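Local coordinates for D-3-phosphoglycerate dehydrogenase-related protein (Vibrio cholerae, PDB 4S1V), which probably catalyses NAD-dependent interconversion of a 2-hydroxyacid and its 2-oxoacid, as a D-isomer-specific 2-hydroxyacid dehydrogenase related to phosphoglycerate dehydrogenase, at residues 4-9 with 303-308; 121-126 with 137-142; 220-225 with 249-254. One frame throughout, in Å; residues are numbered along the deposited sequence.

How the interactions relate
The three contacts show how chemistry follows place in a two-domain dehydrogenase. Interaction 1 is buried and wholly apolar: it lays the C-terminal helix on the N-terminal sheet, and along the chain it encloses the other two. Interactions 2 and 3 belong to the NAD-binding domain, with centres about 23 Å apart, and lie on the other side of the chain's centre, about 40 and 39 Å from interaction 1 between centres. Interaction 2 is a surface contact of helix and glycine-rich loop, where a tyrosine and a water meet the loop backbone beside a serine-leucine contact. Interaction 3 packs two short helices, combining buried aliphatic contacts with a lysine-serine bond. Both reach neighbouring subunits through their polar ends.

Interaction 1: residues 4-9 with 303-308; sequences IAILDD and AAFENV
Phe-305 and Val-308 of helix 294-312 meet Ile-6 and Ile-4 of strand 3-6, a helix-on-sheet contact in the N-terminal domain of the dehydrogenase. That domain is built on a parallel sheet with the flavodoxin-like strand order 2-1-3-4-5, and the helix that covers this part of it comes from the far end of the chain, after the last strand of the seven-stranded sheet. Such a return is familiar in D-2-hydroxyacid dehydrogenases, where the first and last parts of the chain build one domain together.

Along the helix, Ala-304 contributes through its backbone: its carbonyl O receives Val-308 N at 3.2 Å and also bonds the hydroxyl of Ser-75 on strand 73-76, tying the helix to the sheet. Next comes Phe-305. Its CB does not aim straight at the strand, yet CG lies beside the backbone N and anti to the carbonyl carbon (chi1 -61°), and this carries the far end of the ring to Ile-6. The two side chains run at about a right angle, and Ile-6 CD1 approaches Phe-305 CZ at 3.8 Å, with Phe-305 CE1 almost as close. Ile-6 can reach this far because CD1 is anti to CA (chi2 179°), stretching the longer branch away from the strand.

Glu-306, on the outer side of the helix, forms a salt bridge with Lys-310. At Val-308 the helix turns back to the sheet, touching Val-52 on strand 50-53 and Leu-73 on the strand beyond it, as well as Ile-4. Backbones stay well apart here, Ile-4 CA lying 8.9 Å from Val-308 CA, and the side chains span the distance, meeting tip to tip, Ile-4 CD1 against Val-308 CG1 at 3.8 Å.

Interaction 2: residues 121-126 with 137-142; sequences LPSYIE and GGLGLG
Tyr-124 carries the closely packed half of this contact, extending its phenol from helix 121-129 to the backbone of Gly-140 and, through a water, to Gly-142 N. Its CB does not aim at the loop, but the length of the ring brings the hydroxyl there, with Tyr-124 OH 3.5 Å from Gly-140 O. A water completes the link: it lies 2.8 Å from Tyr-124 OH and accepts from Gly-142 N at 2.9 Å. Gln-11 of the second subunit also hydrogen-bonds this hydroxyl, and Leu-289 of that subunit packs against the tyrosine, so the phenol is held by partners from both chains.

Toward Gly-137 the contact is looser and nearer solvent. Here Leu-139 meets Ser-123 through a single branch, Leu-139 CD1 standing 3.9 Å from Ser-123 OG. That methyl is anti to CA (chi2 -178°), which extends it toward the helix. The loop's shape owes much to Asn-136, whose side-chain amide bonds both Leu-139 N and Gly-140 O. Gly-137, Gly-138 and Gly-140 all adopt positive phi, a backbone region where residues with a CB are less at ease.

Leu-141 of the same loop packs on Val-292 of the second subunit. The helix and the loop after it therefore form an arm laid against the partner, an arrangement consistent with the dimer interface that D-2-hydroxyacid dehydrogenases build around their NAD-binding domains.

Interaction 3: residues 220-225 with 249-254; sequences VTKQDL and YSVMQA
Lys-222 reaches Ser-250 by staying extended from its first torsion onward: CG is anti to the backbone N (chi1 -174°) and the chain runs straight beyond it. Ser-250 answers with OG anti to its own N (chi1 -176°), and the bond from Lys-222 NZ to Ser-250 OG is 3.0 Å long. The residues sit on helices 222-226 and 247-254, which belong to successive beta-alpha-beta crossovers of the Rossmann-type NAD-binding domain, joining strands 205-208, 233-236 and 259-262.

Beneath this polar bridge lies an aliphatic contact centred on one methyl, Val-251 CG2. The lysine stem and Val-251 run past one another, pointing opposite ways, with Lys-222 CG 4.0 Å from Val-251 CG2. The same methyl rests 4.1 Å from Leu-225 CB, one helical turn further on, where the two side chains cross obliquely. The lysine thus lends its stem to the apolar layer and its ammonium to the polar side.

That polar side continues into the third subunit. There Asp-27 forms a salt bridge with Lys-222 NZ and Thr-29 hydrogen-bonds Ser-250 OG, placing the lysine and serine at a subunit boundary.

The start of helix 222-226 is fixed by a capping box. Asp-224 N donates to Thr-221 OG1 at 3.0 Å, while Asp-224 OD2, which also pairs with Lys-196, receives the return bond: Thr-221 N lies 2.9 Å from Asp-224 OD2, nearly straight at its hydrogen but approaching from 42° above the carboxylate plane.

Interaction 1: residues 4-9 with 303-308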
loop_
_atom_site.group_PDB
_atom_site.type_symbol
_atom_site.label_atom_id
_atom_site.label_comp_id
_atom_site.label_asym_id
_atom_site.label_seq_id
_atom_site.Cartn_x
_atom_site.Cartn_y
_atom_site.Cartn_z
ATOM N N ILE C 4 -8.848 44.851 16.185
ATOM C CA ILE C 4 -8.310 44.282 14.945
ATOM C C ILE C 4 -8.503 42.771 14.888
ATOM O O ILE C 4 -8.143 42.063 15.823
ATOM C CB ILE C 4 -6.800 44.601 14.803
ATOM C CG1 ILE C 4 -6.570 46.115 14.723
ATOM C CG2 ILE C 4 -6.189 43.908 13.587
ATOM C CD1 ILE C 4 -5.190 46.544 15.163
ATOM N N ALA C 5 -9.062 42.284 13.779
ATOM C CA ALA C 5 -9.167 40.848 13.539
ATOM C C ALA C 5 -8.249 40.379 12.404
ATOM O O ALA C 5 -8.192 40.998 11.336
ATOM C CB ALA C 5 -10.611 40.450 13.260
ATOM N N ILE C 6 -7.525 39.289 12.651
ATOM C CA ILE C 6 -6.733 38.635 11.614
ATOM C C ILE C 6 -7.408 37.315 11.272
ATOM O O ILE C 6 -7.574 36.453 12.142
ATOM C CB ILE C 6 -5.268 38.387 12.042
ATOM C CG1 ILE C 6 -4.616 39.685 12.530
ATOM C CG2 ILE C 6 -4.466 37.804 10.881
ATOM C CD1 ILE C 6 -3.184 39.513 12.993
ATOM N N LEU C 7 -7.810 37.166 10.012
ATOM C CA LEU C 7 -8.527 35.967 9.572
ATOM C C LEU C 7 -7.611 34.836 9.068
ATOM O O LEU C 7 -6.483 35.076 8.628
ATOM C CB LEU C 7 -9.567 36.319 8.499
ATOM C CG LEU C 7 -10.753 37.224 8.851
ATOM C CD1 LEU C 7 -11.602 37.485 7.610
ATOM C CD2 LEU C 7 -11.608 36.612 9.959
ATOM N N ASP C 8 -8.102 33.606 9.183
ATOM C CA ASP C 8 -7.540 32.438 8.485
ATOM C C ASP C 8 -6.080 32.039 8.790
ATOM O O ASP C 8 -5.404 31.491 7.919
ATOM C CB ASP C 8 -7.738 32.588 6.969
ATOM C CG ASP C 8 -9.186 32.847 6.588
ATOM O OD1 ASP C 8 -10.066 32.041 6.954
ATOM O OD2 ASP C 8 -9.444 33.855 5.909
ATOM N N ASP C 9 -5.604 32.284 10.011
ATOM C CA ASP C 9 -4.256 31.844 10.405
ATOM C C ASP C 9 -4.301 30.409 10.937
ATOM O O ASP C 9 -4.262 30.187 12.152
ATOM C CB ASP C 9 -3.643 32.815 11.428
ATOM C CG ASP C 9 -2.237 32.406 11.892
ATOM O OD1 ASP C 9 -1.584 31.553 11.259
ATOM O OD2 ASP C 9 -1.777 32.950 12.913
ATOM N N ALA C 303 4.219 44.769 6.550
ATOM C CA ALA C 303 3.626 45.764 5.659
ATOM C C ALA C 303 2.135 45.966 5.951
ATOM O O ALA C 303 1.657 47.102 5.990
ATOM C CB ALA C 303 3.846 45.381 4.207
ATOM N N ALA C 304 1.421 44.864 6.180
ATOM C CA ALA C 304 0.007 44.924 6.553
ATOM C C ALA C 304 -0.193 45.659 7.880
ATOM O O ALA C 304 -1.091 46.495 7.994
ATOM C CB ALA C 304 -0.604 43.529 6.604
ATOM N N PHE C 305 0.650 45.359 8.871
ATOM C CA PHE C 305 0.553 46.017 10.181
ATOM C C PHE C 305 1.009 47.473 10.131
ATOM O O PHE C 305 0.548 48.303 10.921
ATOM C CB PHE C 305 1.344 45.254 11.252
ATOM C CG PHE C 305 0.865 43.849 11.485
ATOM C CD1 PHE C 305 -0.391 43.429 11.038
ATOM C CD2 PHE C 305 1.660 42.943 12.181
ATOM C CE1 PHE C 305 -0.829 42.136 11.262
ATOM C CE2 PHE C 305 1.219 41.649 12.419
ATOM C CZ PHE C 305 -0.022 41.245 11.957
ATOM N N GLU C 306 1.919 47.767 9.203
ATOM C CA GLU C 306 2.388 49.129 8.945
ATOM C C GLU C 306 1.226 49.984 8.446
ATOM O O GLU C 306 1.061 51.132 8.864
ATOM C CB GLU C 306 3.537 49.112 7.918
ATOM C CG GLU C 306 3.965 50.463 7.366
ATOM C CD GLU C 306 4.667 50.362 6.018
ATOM O OE1 GLU C 306 5.287 49.318 5.716
ATOM O OE2 GLU C 306 4.593 51.337 5.242
ATOM N N ASN C 307 0.411 49.414 7.560
ATOM C CA ASN C 307 -0.744 50.124 7.020
ATOM C C ASN C 307 -1.849 50.321 8.061
ATOM O O ASN C 307 -2.547 51.333 8.051
ATOM C CB ASN C 307 -1.263 49.423 5.769
ATOM C CG ASN C 307 -0.371 49.654 4.563
ATOM O OD1 ASN C 307 0.306 50.683 4.463
ATOM N ND2 ASN C 307 -0.371 48.705 3.638
ATOM N N VAL C 308 -1.979 49.357 8.966
ATOM C CA VAL C 308 -2.890 49.471 10.095
ATOM C C VAL C 308 -2.528 50.692 10.948
ATOM O O VAL C 308 -3.394 51.521 11.239
ATOM C CB VAL C 308 -2.917 48.177 10.948
ATOM C CG1 VAL C 308 -3.626 48.414 12.273
ATOM C CG2 VAL C 308 -3.605 47.051 10.182
#

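Interaction 2: residues 121-126 with 137-142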
loop_
_atom_site.group_PDB
_atom_site.type_symbol
_atom_site.label_atom_id
_atom_site.label_comp_id
_atom_site.label_asym_id
_atom_site.label_seq_id
_atom_site.Cartn_x
_atom_site.Cartn_y
_atom_site.Cartn_z
ATOM N N LEU C 121 8.756 11.248 -3.272
ATOM C CA LEU C 121 9.272 11.396 -1.926
ATOM C C LEU C 121 8.234 11.176 -0.796
ATOM O O LEU C 121 8.526 10.444 0.157
ATOM C CB LEU C 121 9.993 12.740 -1.796
ATOM C CG LEU C 121 10.884 12.919 -0.575
ATOM C CD1 LEU C 121 12.016 11.896 -0.574
ATOM C CD2 LEU C 121 11.396 14.352 -0.529
ATOM N N PRO C 122 7.024 11.780 -0.901
ATOM C CA PRO C 122 6.079 11.605 0.215
ATOM C C PRO C 122 5.636 10.152 0.439
ATOM O O PRO C 122 5.554 9.711 1.587
ATOM C CB PRO C 122 4.878 12.483 -0.186
ATOM C CG PRO C 122 5.399 13.423 -1.225
ATOM C CD PRO C 122 6.460 12.651 -1.953
ATOM N N SER C 123 5.374 9.420 -0.647
ATOM C CA SER C 123 4.963 8.013 -0.561
ATOM C C SER C 123 6.080 7.122 -0.024
ATOM O O SER C 123 5.823 6.221 0.765
ATOM C CB SER C 123 4.507 7.482 -1.926
ATOM O OG SER C 123 3.535 8.331 -2.497
ATOM N N TYR C 124 7.307 7.357 -0.484
ATOM C CA TYR C 124 8.473 6.622 0.011
ATOM C C TYR C 124 8.612 6.804 1.526
ATOM O O TYR C 124 8.755 5.831 2.265
ATOM C CB TYR C 124 9.761 7.087 -0.689
ATOM C CG TYR C 124 10.165 6.320 -1.944
ATOM C CD1 TYR C 124 10.341 4.934 -1.922
ATOM C CD2 TYR C 124 10.424 6.993 -3.137
ATOM C CE1 TYR C 124 10.743 4.240 -3.053
ATOM C CE2 TYR C 124 10.828 6.307 -4.280
ATOM C CZ TYR C 124 10.985 4.933 -4.234
ATOM O OH TYR C 124 11.384 4.255 -5.360
ATOM N N ILE C 125 8.564 8.063 1.962
ATOM C CA ILE C 125 8.655 8.439 3.370
ATOM C C ILE C 125 7.516 7.830 4.196
ATOM O O ILE C 125 7.760 7.200 5.225
ATOM C CB ILE C 125 8.713 9.980 3.516
ATOM C CG1 ILE C 125 10.066 10.487 2.999
ATOM C CG2 ILE C 125 8.477 10.415 4.963
ATOM C CD1 ILE C 125 10.118 11.972 2.724
ATOM N N GLU C 126 6.283 7.988 3.726
ATOM C CA GLU C 126 5.122 7.418 4.420
ATOM C C GLU C 126 5.195 5.892 4.562
ATOM O O GLU C 126 4.847 5.347 5.616
ATOM C CB GLU C 126 3.831 7.830 3.716
ATOM C CG GLU C 126 2.559 7.317 4.361
ATOM C CD GLU C 126 1.380 7.412 3.414
ATOM O OE1 GLU C 126 0.876 8.536 3.204
ATOM O OE2 GLU C 126 0.968 6.365 2.868
ATOM N N GLY C 137 4.074 2.535 -2.756
ATOM C CA GLY C 137 2.718 2.204 -3.197
ATOM C C GLY C 137 2.627 1.817 -4.662
ATOM O O GLY C 137 1.639 2.115 -5.322
ATOM N N GLY C 138 3.662 1.153 -5.174
ATOM C CA GLY C 138 3.661 0.647 -6.541
ATOM C C GLY C 138 3.844 1.706 -7.619
ATOM O O GLY C 138 3.453 1.500 -8.774
ATOM N N LEU C 139 4.446 2.835 -7.260
ATOM C CA LEU C 139 4.670 3.917 -8.228
ATOM C C LEU C 139 5.965 3.730 -9.037
ATOM O O LEU C 139 6.217 4.463 -10.002
ATOM C CB LEU C 139 4.657 5.285 -7.531
ATOM C CG LEU C 139 3.364 5.728 -6.833
ATOM C CD1 LEU C 139 3.529 7.122 -6.241
ATOM C CD2 LEU C 139 2.180 5.694 -7.790
ATOM N N GLY C 140 6.773 2.746 -8.643
ATOM C CA GLY C 140 8.046 2.475 -9.317
ATOM C C GLY C 140 9.132 3.492 -9.011
ATOM O O GLY C 140 9.099 4.165 -7.968
ATOM N N LEU C 141 10.101 3.589 -9.920
ATOM C CA LEU C 141 11.241 4.489 -9.779
ATOM C C LEU C 141 10.884 5.935 -10.104
ATOM O O LEU C 141 10.154 6.200 -11.057
ATOM C CB LEU C 141 12.403 4.050 -10.691
ATOM C CG LEU C 141 13.200 2.805 -10.307
ATOM C CD1 LEU C 141 14.109 2.382 -11.450
ATOM C CD2 LEU C 141 14.001 3.051 -9.039
ATOM N N GLY C 142 11.416 6.858 -9.307
ATOM C CA GLY C 142 11.385 8.275 -9.628
ATOM C C GLY C 142 12.400 8.618 -10.718
ATOM O O GLY C 142 13.111 7.735 -11.220
HETATM O O HOH W 1 12.839 6.050 -6.900
#

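Interaction 3: residues 220-225 with 249-254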
loop_
_atom_site.group_PDB
_atom_site.type_symbol
_atom_site.label_atom_id
_atom_site.label_comp_id
_atom_site.label_asym_id
_atom_site.label_seq_id
_atom_site.Cartn_x
_atom_site.Cartn_y
_atom_site.Cartn_z
ATOM N N VAL C 220 -5.786 26.806 -19.917
ATOM C CA VAL C 220 -5.396 25.418 -20.161
ATOM C C VAL C 220 -6.673 24.588 -20.346
ATOM O O VAL C 220 -7.515 24.525 -19.454
ATOM C CB VAL C 220 -4.515 24.830 -19.027
ATOM C CG1 VAL C 220 -3.998 23.455 -19.426
ATOM C CG2 VAL C 220 -3.351 25.761 -18.695
ATOM N N THR C 221 -6.818 23.978 -21.521
ATOM C CA THR C 221 -7.979 23.137 -21.821
ATOM C C THR C 221 -7.641 21.674 -21.569
ATOM O O THR C 221 -6.456 21.321 -21.482
ATOM C CB THR C 221 -8.403 23.254 -23.299
ATOM O OG1 THR C 221 -7.391 22.664 -24.133
ATOM C CG2 THR C 221 -8.641 24.722 -23.693
ATOM N N LYS C 222 -8.676 20.832 -21.468
ATOM C CA LYS C 222 -8.487 19.385 -21.361
ATOM C C LYS C 222 -7.672 18.859 -22.544
ATOM O O LYS C 222 -6.826 17.978 -22.382
ATOM C CB LYS C 222 -9.836 18.652 -21.279
ATOM C CG LYS C 222 -9.706 17.158 -21.028
ATOM C CD LYS C 222 -11.064 16.481 -20.940
ATOM C CE LYS C 222 -10.952 15.136 -20.245
ATOM N NZ LYS C 222 -12.300 14.577 -19.949
ATOM N N GLN C 223 -7.928 19.417 -23.723
ATOM C CA GLN C 223 -7.199 19.059 -24.941
ATOM C C GLN C 223 -5.700 19.374 -24.823
ATOM O O GLN C 223 -4.866 18.596 -25.272
ATOM C CB GLN C 223 -7.837 19.727 -26.173
ATOM C CG GLN C 223 -9.241 19.210 -26.516
ATOM C CD GLN C 223 -10.392 19.942 -25.799
ATOM O OE1 GLN C 223 -10.268 20.401 -24.650
ATOM N NE2 GLN C 223 -11.532 20.037 -26.484
ATOM N N ASP C 224 -5.365 20.498 -24.195
ATOM C CA ASP C 224 -3.970 20.847 -23.910
ATOM C C ASP C 224 -3.295 19.794 -23.024
ATOM O O ASP C 224 -2.185 19.360 -23.316
ATOM C CB ASP C 224 -3.865 22.221 -23.240
ATOM C CG ASP C 224 -4.345 23.362 -24.130
ATOM O OD1 ASP C 224 -4.256 23.253 -25.375
ATOM O OD2 ASP C 224 -4.798 24.382 -23.563
ATOM N N LEU C 225 -3.964 19.395 -21.940
ATOM C CA LEU C 225 -3.433 18.342 -21.068
ATOM C C LEU C 225 -3.233 17.028 -21.821
ATOM O O LEU C 225 -2.217 16.352 -21.634
ATOM C CB LEU C 225 -4.330 18.117 -19.850
ATOM C CG LEU C 225 -4.575 19.299 -18.912
ATOM C CD1 LEU C 225 -5.521 18.883 -17.801
ATOM C CD2 LEU C 225 -3.275 19.856 -18.331
ATOM N N TYR C 249 -8.252 16.540 -13.041
ATOM C CA TYR C 249 -8.627 15.286 -12.379
ATOM C C TYR C 249 -8.946 14.201 -13.405
ATOM O O TYR C 249 -8.440 13.087 -13.315
ATOM C CB TYR C 249 -9.808 15.430 -11.398
ATOM C CG TYR C 249 -10.270 14.053 -10.962
ATOM C CD1 TYR C 249 -9.563 13.346 -9.991
ATOM C CD2 TYR C 249 -11.345 13.417 -11.591
ATOM C CE1 TYR C 249 -9.938 12.071 -9.619
ATOM C CE2 TYR C 249 -11.723 12.128 -11.235
ATOM C CZ TYR C 249 -11.015 11.462 -10.249
ATOM O OH TYR C 249 -11.366 10.195 -9.866
ATOM N N SER C 250 -9.798 14.532 -14.369
ATOM C CA SER C 250 -10.229 13.563 -15.375
ATOM C C SER C 250 -9.023 12.934 -16.077
ATOM O O SER C 250 -8.976 11.715 -16.257
ATOM C CB SER C 250 -11.172 14.224 -16.382
ATOM O OG SER C 250 -11.668 13.269 -17.314
ATOM N N VAL C 251 -8.037 13.763 -16.429
ATOM C CA VAL C 251 -6.849 13.323 -17.185
ATOM C C VAL C 251 -5.872 12.504 -16.333
ATOM O O VAL C 251 -5.385 11.462 -16.770
ATOM C CB VAL C 251 -6.124 14.524 -17.841
ATOM C CG1 VAL C 251 -4.768 14.119 -18.395
ATOM C CG2 VAL C 251 -6.975 15.122 -18.955
ATOM N N MET C 252 -5.605 12.956 -15.112
ATOM C CA MET C 252 -4.712 12.225 -14.216
ATOM C C MET C 252 -5.275 10.857 -13.815
ATOM O O MET C 252 -4.538 9.864 -13.748
ATOM C CB MET C 252 -4.369 13.071 -12.988
ATOM C CG MET C 252 -3.555 14.317 -13.317
ATOM S SD MET C 252 -2.039 13.940 -14.226
ATOM C CE MET C 252 -2.120 15.190 -15.500
ATOM N N GLN C 253 -6.580 10.804 -13.559
ATOM C CA GLN C 253 -7.230 9.543 -13.211
ATOM C C GLN C 253 -7.087 8.551 -14.362
ATOM O O GLN C 253 -6.805 7.379 -14.136
ATOM C CB GLN C 253 -8.705 9.766 -12.841
ATOM C CG GLN C 253 -9.666 8.685 -13.344
ATOM C CD GLN C 253 -9.631 7.438 -12.501
ATOM O OE1 GLN C 253 -9.858 6.324 -12.989
ATOM N NE2 GLN C 253 -9.343 7.617 -11.215
ATOM N N ALA C 254 -7.256 9.041 -15.586
ATOM C CA ALA C 254 -7.176 8.214 -16.797
ATOM C C ALA C 254 -5.759 7.729 -17.145
ATOM O O ALA C 254 -5.591 6.752 -17.887
ATOM C CB ALA C 254 -7.777 8.972 -17.978
#